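Local coordinates for MATE family efflux transporter (Vibrio cholerae, PDB 6IDP), which probably exports drugs and other toxic compounds across the bacterial inner membrane as a multidrug transporter of the MATE family, changing conformation in an H+-dependent way, at residues V108-R113 / I129-W134; T5-L10 / I306-R311; L353-I358 / G413-N418; L67-T72 / G234-P239. One frame throughout, in Å; residues are numbered along the deposited sequence.

Interaction 1 of 4, residues V108-R113 / I129-W134; sequences VLYLLR and IIDHYW
Tyr110 and Trp134 bring the two backbones nearest, their CA atoms 6.9 Å apart, where the end of helix 84-111 meets the first half of helix 124-156. Arg113 lies just past the break at Leu112, where the chain leaves helical geometry before turning into helix 113-119, and it faces Ile130 and Asp131. The ring of Tyr110, its CG anti to the backbone N (chi1 -173°), reaches across so that its hydroxyl donates to Asp131 O, a carbonyl lying near the ring plane. The modelled separation is improbably short, so its exact length is doubtful. At the same ring edge CD1 packs 3.8 Å from Trp134 CB. Arg113 CD lies over one face of the tyrosine ring, toward its rim, and its guanidinium then spreads its polar edge: NE donates to Asp131 OD1 at 2.6 Å in a salt bridge, with NH2 adding a weak bond to that oxygen. NH1 turns back to Tyr110 O at 2.7 Å, almost exactly in the guanidinium plane. NE and NH2 converge on OD1 alone, and the guanidinium and carboxylate planes stand 64° apart, so this is not the coplanar bidentate pairing. Nearer its backbone, Arg113 CB rests 3.6 Å from Trp134 CZ3, and Leu109 O lies at the indole edge. All three guanidinium nitrogens thus have partners in the two segments, and the opposite charges probably offset each other, tying the turn after helix 84-111 to helix 124-156.

Interaction 2 of 4, residues T5-L10 / I306-R311; sequences TSTSSL and IRQLVR. With OLC ((2R)-2,3-dihydroxypropyl (9Z)-octadec-9-enoate), chain H.
Gln308 reaches from helix 303-330 to the first turns of helix 5-39, with Leu10 as its nearest partner. Its CB starts against the leucine, 3.8 Å from Leu10 CD1. CG stands anti to the carbonyl carbon (chi1 -66°), and the chain runs on extended, carrying the amide outward past the leucine, which it crosses at about a right angle. At the tip OE1 touches the same Leu10 CD1 at 3.6 Å and comes within 3.8 Å of Ser6 OG, too long for a hydrogen bond. NE2 is 4.2 Å from Thr7 OG1, again only a neighbour. The amide thus makes only van der Waals contacts across these two segments. One residue on, Leu309 sends CD1 to Leu10 O at 3.7 Å, and its side chain also packs on Met293 and Met297 of helix 281-299. Arg307 takes a different course: its bent chain lays the guanidinium against a monoolein chain, with lipid C13 3.4 Å above the centre of one face and C8 at the edge. The short segments cross at -59° with their axes 9.9 Å apart. No hydrogen bond joins them, and the contact is partly buried, with lipid beside it; in the all-helical MATE fold it brings the helix that opens the chain against one from the second MatE sequence region.

Interaction 3 of 4, residues L353-I358 / G413-N418; sequences LVIVPI and GALVGN. With OLC ((2R)-2,3-dihydroxypropyl (9Z)-octadec-9-enoate), chain E.
Leu415 is the bump of this contact, pushed from helix 379-435 into a hollow between Ile355 and Ile358. With its CG anti to the backbone N (chi1 163°), the isobutyl group reaches across so that CD1 meets Ile358 CG2 at 3.6 Å and Ile355 O at 3.9 Å. Its CB closes the hollow's other flank, 4.1 Å from Ile355 CG2. The complementary bump is Val356, which straddles the ridge of the opposite helix: CG2 faces Ala414 CB, and CG1 faces Asn418 ND2 one helical turn later, both at 4.4 Å. The CA atoms of Val356 and Leu415 are 5.2 Å apart, which the small Ala414 beside them probably helps. Residues 356-358 keep helical phi/psi without the regular bonds, consistent with Pro357, whose nitrogen cannot donate a hydrogen bond. Asn418 is only grazed by the valine; its amide is committed elsewhere, ND2 to Ser359 OG and OD1 to Arg389. Val354 lies against a monoolein chain with both methyls. Around the joint, helix 303-330 covers Ile358 through Leu322 and Ala325, helices 332-339 and 263-279 pack on Leu353, and Tyr394 and Leu398, earlier in helix 379-435, back the Asn418 and Ala414 side.

Interaction 4 of 4, residues L67-T72 / G234-P239; sequences LGIATT and GHIMGP
Ala70 and Ile236 mark the closest point of a near-antiparallel helix pair in the all-helical MATE fold, their CA atoms 5.1 Å apart. Helix 54-80 and helix 226-259 cross here at 150° between directions, with the segment axes 7.9 Å apart, a short distance consistent with an alanine at the crossing. Hydrophobic contacts supply everything across the interface; no hydrogen bond spans it. The methyl of Ala70 sits between two residues, 3.8 Å from Ile236 CB and 3.9 Å from Met237 CB. Ile236 adds its CG2 branch, which lies over Ala70 CA and meets Ile69 CG2 at 4.0 Å, the two isoleucine side chains crossing at about a right angle. On the other flank Met237 runs alongside Leu67 in the same direction: its CG is anti to the backbone N (chi1 176°), and SD comes to rest 3.9 Å from Leu67 CD1. Asn374 of helix 360-375 touches both isoleucines, so the pair is joined there by a third helix. Polar interactions stay within the helices or lead to other parts of the chain, as where His235 O accepts from Ser379. Within segment 67-72 one carbonyl takes two donors: Thr71 OG1, at 2.6 Å and above the carbonyl plane, and Thr71 N, at 2.8 Å, reach Leu67 O from opposite faces.

In the fold
Interaction 4 lies nearest the chain's centre, about 14 Å from it, and is wholly apolar across its interface. Interaction 3, also buried, is mainly apolar and has no hydrogen bond across it, although it lies farther out, at about 21 Å. The remaining two are partly buried at about 25 Å, on opposite sides of the chain's centre with their own centres about 49 Å apart, and polar groups enter both: a salt bridge in interaction 1, an amide that makes no hydrogen bond across the interface in interaction 2. No two contacts touch, and none share a helix, though helices 54-80 and 84-111, of interactions 4 and 1, are consecutive. In sequence, interaction 1 joins near neighbours, whereas interactions 2 and 4 connect distant regions.

Interaction 1 of 4, residues V108-R113 / I129-W134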
loop_
_atom_site.group_PDB
_atom_site.type_symbol
_atom_site.label_atom_id
_atom_site.label_comp_id
_atom_site.label_asym_id
_atom_site.label_seq_id
_atom_site.Cartn_x
_atom_site.Cartn_y
_atom_site.Cartn_z
ATOM N N VAL A 108 -16.373 -12.459 11.661
ATOM C CA VAL A 108 -17.298 -11.473 12.210
ATOM C C VAL A 108 -17.844 -10.549 11.123
ATOM O O VAL A 108 -18.926 -9.984 11.271
ATOM C CB VAL A 108 -16.636 -10.624 13.323
ATOM C CG1 VAL A 108 -16.005 -11.528 14.370
ATOM C CG2 VAL A 108 -15.604 -9.672 12.744
ATOM N N LEU A 109 -17.103 -10.408 10.028
ATOM C CA LEU A 109 -17.548 -9.569 8.923
ATOM C C LEU A 109 -18.694 -10.228 8.163
ATOM O O LEU A 109 -19.660 -9.564 7.788
ATOM C CB LEU A 109 -16.388 -9.264 7.973
ATOM C CG LEU A 109 -15.314 -8.315 8.512
ATOM C CD1 LEU A 109 -14.252 -8.048 7.459
ATOM C CD2 LEU A 109 -15.938 -7.017 8.996
ATOM N N TYR A 110 -18.589 -11.535 7.939
ATOM C CA TYR A 110 -19.659 -12.264 7.272
ATOM C C TYR A 110 -20.877 -12.367 8.183
ATOM O O TYR A 110 -22.016 -12.350 7.716
ATOM C CB TYR A 110 -19.198 -13.660 6.846
ATOM C CG TYR A 110 -20.222 -14.378 5.996
ATOM C CD1 TYR A 110 -20.265 -14.188 4.622
ATOM C CD2 TYR A 110 -21.157 -15.229 6.570
ATOM C CE1 TYR A 110 -21.203 -14.832 3.841
ATOM C CE2 TYR A 110 -22.102 -15.879 5.798
ATOM C CZ TYR A 110 -22.120 -15.676 4.434
ATOM O OH TYR A 110 -23.056 -16.321 3.660
ATOM N N LEU A 111 -20.628 -12.473 9.483
ATOM C CA LEU A 111 -21.703 -12.549 10.469
ATOM C C LEU A 111 -22.530 -11.268 10.500
ATOM O O LEU A 111 -23.744 -11.306 10.695
ATOM C CB LEU A 111 -21.130 -12.833 11.860
ATOM C CG LEU A 111 -21.359 -14.229 12.444
ATOM C CD1 LEU A 111 -21.195 -15.304 11.381
ATOM C CD2 LEU A 111 -20.426 -14.475 13.622
ATOM N N LEU A 112 -21.867 -10.135 10.302
ATOM C CA LEU A 112 -22.528 -8.839 10.387
ATOM C C LEU A 112 -22.657 -8.179 9.019
ATOM O O LEU A 112 -22.634 -6.953 8.917
ATOM C CB LEU A 112 -21.763 -7.913 11.337
ATOM C CG LEU A 112 -21.390 -8.470 12.713
ATOM C CD1 LEU A 112 -20.435 -7.526 13.430
ATOM C CD2 LEU A 112 -22.633 -8.722 13.551
ATOM N N ARG A 113 -22.797 -8.987 7.973
ATOM C CA ARG A 113 -22.861 -8.456 6.615
ATOM C C ARG A 113 -24.097 -7.578 6.402
ATOM O O ARG A 113 -23.992 -6.498 5.825
ATOM C CB ARG A 113 -22.821 -9.593 5.584
ATOM C CG ARG A 113 -23.940 -10.618 5.691
ATOM C CD ARG A 113 -23.673 -11.830 4.809
ATOM N NE ARG A 113 -24.787 -12.770 4.852
ATOM C CZ ARG A 113 -25.005 -13.616 5.852
ATOM N NH1 ARG A 113 -24.180 -13.641 6.890
ATOM N NH2 ARG A 113 -26.047 -14.436 5.818
ATOM N N ILE A 129 -26.639 -11.734 -3.522
ATOM C CA ILE A 129 -25.354 -12.061 -4.129
ATOM C C ILE A 129 -24.236 -12.115 -3.083
ATOM O O ILE A 129 -23.363 -12.980 -3.146
ATOM C CB ILE A 129 -24.982 -11.047 -5.231
ATOM C CG1 ILE A 129 -26.097 -10.963 -6.277
ATOM C CG2 ILE A 129 -23.668 -11.428 -5.893
ATOM C CD1 ILE A 129 -25.772 -10.054 -7.446
ATOM N N ILE A 130 -24.276 -11.199 -2.117
ATOM C CA ILE A 130 -23.255 -11.128 -1.071
ATOM C C ILE A 130 -23.261 -12.379 -0.185
ATOM O O ILE A 130 -22.211 -12.801 0.310
ATOM C CB ILE A 130 -23.437 -9.852 -0.200
ATOM C CG1 ILE A 130 -22.401 -8.791 -0.578
ATOM C CG2 ILE A 130 -23.300 -10.155 1.286
ATOM C CD1 ILE A 130 -22.390 -8.439 -2.040
ATOM N N ASP A 131 -24.437 -12.980 -0.012
ATOM C CA ASP A 131 -24.587 -14.180 0.812
ATOM C C ASP A 131 -23.636 -15.301 0.403
ATOM O O ASP A 131 -23.146 -16.049 1.249
ATOM C CB ASP A 131 -26.031 -14.692 0.760
ATOM C CG ASP A 131 -26.873 -14.193 1.918
ATOM O OD1 ASP A 131 -26.297 -13.842 2.969
ATOM O OD2 ASP A 131 -28.113 -14.161 1.780
ATOM N N HIS A 132 -23.372 -15.415 -0.895
ATOM C CA HIS A 132 -22.463 -16.446 -1.377
ATOM C C HIS A 132 -21.131 -15.869 -1.863
ATOM O O HIS A 132 -20.103 -16.546 -1.807
ATOM C CB HIS A 132 -23.125 -17.267 -2.489
ATOM C CG HIS A 132 -23.594 -16.451 -3.652
ATOM N ND1 HIS A 132 -22.778 -16.137 -4.717
ATOM C CD2 HIS A 132 -24.798 -15.890 -3.921
ATOM C CE1 HIS A 132 -23.457 -15.414 -5.591
ATOM N NE2 HIS A 132 -24.685 -15.251 -5.131
ATOM N N TYR A 133 -21.137 -14.622 -2.324
ATOM C CA TYR A 133 -19.911 -14.019 -2.841
ATOM C C TYR A 133 -18.874 -13.783 -1.745
ATOM O O TYR A 133 -17.689 -14.036 -1.951
ATOM C CB TYR A 133 -20.205 -12.701 -3.565
ATOM C CG TYR A 133 -18.955 -12.010 -4.067
ATOM C CD1 TYR A 133 -18.035 -12.690 -4.856
ATOM C CD2 TYR A 133 -18.692 -10.683 -3.752
ATOM C CE1 TYR A 133 -16.888 -12.069 -5.314
ATOM C CE2 TYR A 133 -17.546 -10.053 -4.210
ATOM C CZ TYR A 133 -16.650 -10.751 -4.991
ATOM O OH TYR A 133 -15.510 -10.134 -5.450
ATOM N N TRP A 134 -19.316 -13.309 -0.583
ATOM C CA TRP A 134 -18.386 -13.001 0.502
ATOM C C TRP A 134 -17.759 -14.254 1.101
ATOM O O TRP A 134 -16.676 -14.188 1.676
ATOM C CB TRP A 134 -19.079 -12.189 1.601
ATOM C CG TRP A 134 -19.142 -10.722 1.303
ATOM C CD1 TRP A 134 -19.006 -10.130 0.083
ATOM C CD2 TRP A 134 -19.344 -9.658 2.245
ATOM N NE1 TRP A 134 -19.119 -8.766 0.203
ATOM C CE2 TRP A 134 -19.327 -8.451 1.520
ATOM C CE3 TRP A 134 -19.542 -9.611 3.628
ATOM C CZ2 TRP A 134 -19.500 -7.210 2.130
ATOM C CZ3 TRP A 134 -19.713 -8.377 4.233
ATOM C CH2 TRP A 134 -19.691 -7.194 3.484
#

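Interaction 2 of 4, residues T5-L10 / I306-R311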
loop_
_atom_site.group_PDB
_atom_site.type_symbol
_atom_site.label_atom_id
_atom_site.label_comp_id
_atom_site.label_asym_id
_atom_site.label_seq_id
_atom_site.Cartn_x
_atom_site.Cartn_y
_atom_site.Cartn_z
ATOM N N THR A 5 32.559 5.140 -2.637
ATOM C CA THR A 5 32.230 3.796 -3.084
ATOM C C THR A 5 31.163 3.192 -2.176
ATOM O O THR A 5 30.472 2.252 -2.560
ATOM C CB THR A 5 33.480 2.890 -3.114
ATOM O OG1 THR A 5 33.081 1.522 -3.266
ATOM C CG2 THR A 5 34.279 3.046 -1.831
ATOM N N SER A 6 31.031 3.749 -0.975
ATOM C CA SER A 6 30.005 3.313 -0.034
ATOM C C SER A 6 28.642 3.851 -0.457
ATOM O O SER A 6 27.640 3.142 -0.399
ATOM C CB SER A 6 30.339 3.770 1.390
ATOM O OG SER A 6 30.195 5.173 1.526
ATOM N N THR A 7 28.620 5.112 -0.880
ATOM C CA THR A 7 27.410 5.730 -1.412
ATOM C C THR A 7 26.981 5.020 -2.690
ATOM O O THR A 7 25.798 4.745 -2.899
ATOM C CB THR A 7 27.620 7.234 -1.698
ATOM O OG1 THR A 7 27.867 7.926 -0.469
ATOM C CG2 THR A 7 26.395 7.834 -2.373
ATOM N N SER A 8 27.957 4.713 -3.538
ATOM C CA SER A 8 27.703 3.975 -4.767
ATOM C C SER A 8 27.193 2.572 -4.465
ATOM O O SER A 8 26.329 2.049 -5.167
ATOM C CB SER A 8 28.973 3.907 -5.620
ATOM O OG SER A 8 28.794 3.052 -6.734
ATOM N N SER A 9 27.731 1.966 -3.412
ATOM C CA SER A 9 27.334 0.621 -3.017
ATOM C C SER A 9 25.930 0.606 -2.421
ATOM O O SER A 9 25.152 -0.307 -2.680
ATOM C CB SER A 9 28.333 0.036 -2.018
ATOM O OG SER A 9 27.890 -1.219 -1.538
ATOM N N LEU A 10 25.618 1.620 -1.618
ATOM C CA LEU A 10 24.298 1.735 -1.009
ATOM C C LEU A 10 23.227 1.980 -2.070
ATOM O O LEU A 10 22.124 1.441 -1.988
ATOM C CB LEU A 10 24.282 2.857 0.032
ATOM C CG LEU A 10 24.999 2.548 1.348
ATOM C CD1 LEU A 10 25.079 3.783 2.230
ATOM C CD2 LEU A 10 24.290 1.414 2.072
ATOM N N ILE A 306 22.550 4.498 7.443
ATOM C CA ILE A 306 21.128 4.820 7.474
ATOM C C ILE A 306 20.896 6.218 6.902
ATOM O O ILE A 306 20.096 6.397 5.985
ATOM C CB ILE A 306 20.542 4.746 8.902
ATOM C CG1 ILE A 306 20.432 3.295 9.366
ATOM C CG2 ILE A 306 19.170 5.406 8.950
ATOM C CD1 ILE A 306 19.886 3.135 10.775
ATOM N N ARG A 307 21.616 7.200 7.437
ATOM C CA ARG A 307 21.481 8.578 6.983
ATOM C C ARG A 307 21.824 8.711 5.500
ATOM O O ARG A 307 21.111 9.387 4.754
ATOM C CB ARG A 307 22.358 9.506 7.825
ATOM C CG ARG A 307 21.872 9.658 9.256
ATOM C CD ARG A 307 21.712 11.118 9.628
ATOM N NE ARG A 307 22.987 11.725 9.981
ATOM C CZ ARG A 307 23.235 13.029 9.924
ATOM N NH1 ARG A 307 22.296 13.869 9.517
ATOM N NH2 ARG A 307 24.428 13.490 10.271
ATOM N N GLN A 308 22.895 8.051 5.072
ATOM C CA GLN A 308 23.298 8.077 3.668
ATOM C C GLN A 308 22.234 7.461 2.747
ATOM O O GLN A 308 21.855 8.060 1.743
ATOM C CB GLN A 308 24.641 7.359 3.484
ATOM C CG GLN A 308 25.809 8.070 4.159
ATOM C CD GLN A 308 27.155 7.424 3.876
ATOM O OE1 GLN A 308 27.271 6.201 3.783
ATOM N NE2 GLN A 308 28.185 8.251 3.746
ATOM N N LEU A 309 21.749 6.275 3.099
ATOM C CA LEU A 309 20.773 5.564 2.273
ATOM C C LEU A 309 19.458 6.332 2.132
ATOM O O LEU A 309 18.844 6.339 1.062
ATOM C CB LEU A 309 20.500 4.171 2.847
ATOM C CG LEU A 309 19.523 3.279 2.079
ATOM C CD1 LEU A 309 20.003 3.039 0.652
ATOM C CD2 LEU A 309 19.322 1.959 2.809
ATOM N N VAL A 310 19.026 6.978 3.212
ATOM C CA VAL A 310 17.792 7.752 3.185
ATOM C C VAL A 310 17.934 8.963 2.263
ATOM O O VAL A 310 17.029 9.272 1.483
ATOM C CB VAL A 310 17.381 8.211 4.602
ATOM C CG1 VAL A 310 16.271 9.257 4.537
ATOM C CG2 VAL A 310 16.933 7.015 5.431
ATOM N N ARG A 311 19.076 9.636 2.341
ATOM C CA ARG A 311 19.330 10.786 1.482
ATOM C C ARG A 311 19.429 10.363 0.018
ATOM O O ARG A 311 18.949 11.070 -0.867
ATOM C CB ARG A 311 20.601 11.516 1.923
ATOM C CG ARG A 311 20.399 12.378 3.160
ATOM C CD ARG A 311 21.707 12.945 3.684
ATOM N NE ARG A 311 21.482 13.918 4.750
ATOM C CZ ARG A 311 21.478 15.235 4.571
ATOM N NH1 ARG A 311 21.698 15.744 3.367
ATOM N NH2 ARG A 311 21.260 16.045 5.598
HETATM C C18 OLC H . 19.857 17.179 11.944
HETATM C C10 OLC H . 24.791 10.194 12.983
HETATM C C9 OLC H . 25.584 9.765 11.976
HETATM C C17 OLC H . 19.283 15.782 12.075
HETATM C C11 OLC H . 24.551 11.670 13.214
HETATM C C8 OLC H . 26.262 10.738 11.036
HETATM C C16 OLC H . 20.391 14.763 12.271
HETATM C C12 OLC H . 23.278 11.881 14.009
HETATM C C7 OLC H . 26.242 10.185 9.625
HETATM C C15 OLC H . 20.769 14.676 13.737
HETATM C C13 OLC H . 22.374 12.836 13.255
HETATM C C6 OLC H . 26.304 11.321 8.624
HETATM C C14 OLC H . 21.195 13.265 14.105
HETATM C C5 OLC H . 25.685 10.885 7.313
HETATM C C4 OLC H . 25.273 12.097 6.507
#

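Interaction 3 of 4, residues L353-I358 / G413-N418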
loop_
_atom_site.group_PDB
_atom_site.type_symbol
_atom_site.label_atom_id
_atom_site.label_comp_id
_atom_site.label_asym_id
_atom_site.label_seq_id
_atom_site.Cartn_x
_atom_site.Cartn_y
_atom_site.Cartn_z
ATOM N N LEU A 353 -3.107 17.447 -14.895
ATOM C CA LEU A 353 -1.827 16.876 -15.297
ATOM C C LEU A 353 -0.689 17.894 -15.393
ATOM O O LEU A 353 0.477 17.507 -15.477
ATOM C CB LEU A 353 -1.980 16.156 -16.638
ATOM C CG LEU A 353 -2.865 14.911 -16.620
ATOM C CD1 LEU A 353 -2.883 14.246 -17.988
ATOM C CD2 LEU A 353 -2.388 13.939 -15.547
ATOM N N VAL A 354 -1.019 19.185 -15.393
ATOM C CA VAL A 354 0.011 20.221 -15.469
ATOM C C VAL A 354 0.231 20.905 -14.125
ATOM O O VAL A 354 1.183 21.665 -13.958
ATOM C CB VAL A 354 -0.333 21.311 -16.518
ATOM C CG1 VAL A 354 -0.467 20.707 -17.902
ATOM C CG2 VAL A 354 -1.595 22.060 -16.128
ATOM N N ILE A 355 -0.649 20.633 -13.168
ATOM C CA ILE A 355 -0.569 21.281 -11.865
ATOM C C ILE A 355 -0.056 20.344 -10.774
ATOM O O ILE A 355 0.896 20.669 -10.067
ATOM C CB ILE A 355 -1.942 21.841 -11.436
ATOM C CG1 ILE A 355 -2.370 22.973 -12.370
ATOM C CG2 ILE A 355 -1.895 22.341 -9.998
ATOM C CD1 ILE A 355 -3.709 23.594 -12.008
ATOM N N VAL A 356 -0.688 19.181 -10.646
ATOM C CA VAL A 356 -0.406 18.271 -9.534
ATOM C C VAL A 356 0.904 17.452 -9.621
ATOM O O VAL A 356 1.599 17.326 -8.611
ATOM C CB VAL A 356 -1.586 17.290 -9.339
ATOM C CG1 VAL A 356 -1.332 16.368 -8.160
ATOM C CG2 VAL A 356 -2.878 18.063 -9.129
ATOM N N PRO A 357 1.248 16.892 -10.804
ATOM C CA PRO A 357 2.419 15.999 -10.856
ATOM C C PRO A 357 3.732 16.578 -10.324
ATOM O O PRO A 357 4.563 15.820 -9.821
ATOM C CB PRO A 357 2.553 15.697 -12.350
ATOM C CG PRO A 357 1.170 15.788 -12.863
ATOM C CD PRO A 357 0.552 16.928 -12.106
ATOM N N ILE A 358 3.919 17.889 -10.428
ATOM C CA ILE A 358 5.159 18.509 -9.976
ATOM C C ILE A 358 5.281 18.442 -8.449
ATOM O O ILE A 358 6.354 18.644 -7.890
ATOM C CB ILE A 358 5.252 19.982 -10.456
ATOM C CG1 ILE A 358 6.655 20.555 -10.223
ATOM C CG2 ILE A 358 4.193 20.833 -9.785
ATOM C CD1 ILE A 358 7.761 19.756 -10.877
ATOM N N GLY A 413 -4.504 23.742 -4.651
ATOM C CA GLY A 413 -4.482 23.338 -3.257
ATOM C C GLY A 413 -3.740 22.031 -3.051
ATOM O O GLY A 413 -2.955 21.899 -2.113
ATOM N N ALA A 414 -3.985 21.065 -3.933
ATOM C CA ALA A 414 -3.312 19.773 -3.859
ATOM C C ALA A 414 -1.810 19.944 -4.051
ATOM O O ALA A 414 -1.009 19.273 -3.402
ATOM C CB ALA A 414 -3.876 18.816 -4.899
ATOM N N LEU A 415 -1.440 20.851 -4.948
ATOM C CA LEU A 415 -0.041 21.177 -5.192
ATOM C C LEU A 415 0.617 21.754 -3.942
ATOM O O LEU A 415 1.669 21.284 -3.510
ATOM C CB LEU A 415 0.077 22.163 -6.356
ATOM C CG LEU A 415 1.397 22.922 -6.508
ATOM C CD1 LEU A 415 2.537 21.974 -6.806
ATOM C CD2 LEU A 415 1.274 23.971 -7.599
ATOM N N VAL A 416 -0.010 22.777 -3.369
ATOM C CA VAL A 416 0.525 23.431 -2.181
ATOM C C VAL A 416 0.566 22.466 -1.002
ATOM O O VAL A 416 1.567 22.385 -0.290
ATOM C CB VAL A 416 -0.303 24.671 -1.802
ATOM C CG1 VAL A 416 0.183 25.257 -0.481
ATOM C CG2 VAL A 416 -0.229 25.710 -2.909
ATOM N N GLY A 417 -0.523 21.728 -0.811
ATOM C CA GLY A 417 -0.629 20.780 0.281
ATOM C C GLY A 417 0.447 19.713 0.249
ATOM O O GLY A 417 1.055 19.407 1.275
ATOM N N ASN A 418 0.687 19.147 -0.930
ATOM C CA ASN A 418 1.687 18.097 -1.080
ATOM C C ASN A 418 3.096 18.593 -0.778
ATOM O O ASN A 418 3.874 17.910 -0.114
ATOM C CB ASN A 418 1.638 17.507 -2.490
ATOM C CG ASN A 418 0.444 16.596 -2.698
ATOM O OD1 ASN A 418 -0.170 16.132 -1.738
ATOM N ND2 ASN A 418 0.115 16.328 -3.956
HETATM C C8 OLC E . -2.415 23.205 -23.568
HETATM C C7 OLC E . -0.982 23.258 -23.087
HETATM C C6 OLC E . -0.867 24.118 -21.846
HETATM C C5 OLC E . 0.562 24.076 -21.348
HETATM C C4 OLC E . 0.591 23.883 -19.845
HETATM C C3 OLC E . -0.049 25.069 -19.153
HETATM C C2 OLC E . 0.345 25.063 -17.692
HETATM C C1 OLC E . -0.007 26.391 -17.058
#

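Interaction 4 of 4, residues L67-T72 / G234-P239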
loop_
_atom_site.group_PDB
_atom_site.type_symbol
_atom_site.label_atom_id
_atom_site.label_comp_id
_atom_site.label_asym_id
_atom_site.label_seq_id
_atom_site.Cartn_x
_atom_site.Cartn_y
_atom_site.Cartn_z
ATOM N N LEU A 67 0.371 -5.046 9.826
ATOM C CA LEU A 67 1.152 -6.145 10.387
ATOM C C LEU A 67 2.443 -6.355 9.602
ATOM O O LEU A 67 3.480 -6.686 10.179
ATOM C CB LEU A 67 0.334 -7.440 10.414
ATOM C CG LEU A 67 1.068 -8.683 10.933
ATOM C CD1 LEU A 67 1.671 -8.433 12.312
ATOM C CD2 LEU A 67 0.146 -9.892 10.965
ATOM N N GLY A 68 2.378 -6.164 8.289
ATOM C CA GLY A 68 3.557 -6.280 7.446
ATOM C C GLY A 68 4.618 -5.251 7.801
ATOM O O GLY A 68 5.813 -5.557 7.834
ATOM N N ILE A 69 4.174 -4.028 8.070
ATOM C CA ILE A 69 5.067 -2.954 8.492
ATOM C C ILE A 69 5.732 -3.293 9.836
ATOM O O ILE A 69 6.934 -3.098 10.004
ATOM C CB ILE A 69 4.305 -1.610 8.592
ATOM C CG1 ILE A 69 3.860 -1.147 7.198
ATOM C CG2 ILE A 69 5.162 -0.543 9.255
ATOM C CD1 ILE A 69 3.026 0.127 7.198
ATOM N N ALA A 70 4.952 -3.821 10.778
ATOM C CA ALA A 70 5.482 -4.206 12.087
ATOM C C ALA A 70 6.461 -5.371 11.969
ATOM O O ALA A 70 7.508 -5.388 12.620
ATOM C CB ALA A 70 4.347 -4.572 13.035
ATOM N N THR A 71 6.098 -6.342 11.139
ATOM C CA THR A 71 6.927 -7.513 10.890
ATOM C C THR A 71 8.301 -7.131 10.355
ATOM O O THR A 71 9.321 -7.614 10.837
ATOM C CB THR A 71 6.245 -8.462 9.889
ATOM O OG1 THR A 71 4.968 -8.856 10.403
ATOM C CG2 THR A 71 7.100 -9.698 9.651
ATOM N N THR A 72 8.321 -6.255 9.358
ATOM C CA THR A 72 9.566 -5.859 8.714
ATOM C C THR A 72 10.473 -5.092 9.673
ATOM O O THR A 72 11.668 -5.364 9.752
ATOM C CB THR A 72 9.297 -5.002 7.458
ATOM O OG1 THR A 72 8.799 -5.843 6.411
ATOM C CG2 THR A 72 10.568 -4.331 6.984
ATOM N N GLY A 234 3.058 -4.943 18.365
ATOM C CA GLY A 234 1.896 -4.087 18.535
ATOM C C GLY A 234 2.215 -2.604 18.572
ATOM O O GLY A 234 1.405 -1.780 18.145
ATOM N N HIS A 235 3.395 -2.268 19.087
ATOM C CA HIS A 235 3.849 -0.882 19.160
ATOM C C HIS A 235 3.922 -0.226 17.783
ATOM O O HIS A 235 3.741 0.985 17.653
ATOM C CB HIS A 235 5.218 -0.806 19.839
ATOM C CG HIS A 235 5.828 0.561 19.816
ATOM N ND1 HIS A 235 5.338 1.607 20.569
ATOM C CD2 HIS A 235 6.883 1.056 19.126
ATOM C CE1 HIS A 235 6.068 2.686 20.345
ATOM N NE2 HIS A 235 7.011 2.379 19.474
ATOM N N ILE A 236 4.202 -1.029 16.762
ATOM C CA ILE A 236 4.277 -0.526 15.397
ATOM C C ILE A 236 2.932 -0.687 14.704
ATOM O O ILE A 236 2.429 0.236 14.066
ATOM C CB ILE A 236 5.346 -1.264 14.565
ATOM C CG1 ILE A 236 6.685 -1.316 15.306
ATOM C CG2 ILE A 236 5.494 -0.612 13.199
ATOM C CD1 ILE A 236 7.497 -0.047 15.200
ATOM N N MET A 237 2.357 -1.875 14.852
ATOM C CA MET A 237 1.150 -2.262 14.137
ATOM C C MET A 237 -0.058 -1.388 14.465
ATOM O O MET A 237 -0.853 -1.062 13.580
ATOM C CB MET A 237 0.830 -3.725 14.437
ATOM C CG MET A 237 -0.464 -4.217 13.825
ATOM S SD MET A 237 -0.711 -5.971 14.123
ATOM C CE MET A 237 -0.358 -6.060 15.876
ATOM N N GLY A 238 -0.195 -1.019 15.735
ATOM C CA GLY A 238 -1.272 -0.144 16.167
ATOM C C GLY A 238 -1.331 1.160 15.387
ATOM O O GLY A 238 -2.289 1.397 14.653
ATOM N N PRO A 239 -0.307 2.015 15.548
ATOM C CA PRO A 239 -0.222 3.283 14.813
ATOM C C PRO A 239 -0.208 3.099 13.297
ATOM O O PRO A 239 -0.745 3.942 12.578
ATOM C CB PRO A 239 1.106 3.876 15.296
ATOM C CG PRO A 239 1.309 3.286 16.644
ATOM C CD PRO A 239 0.768 1.889 16.549
#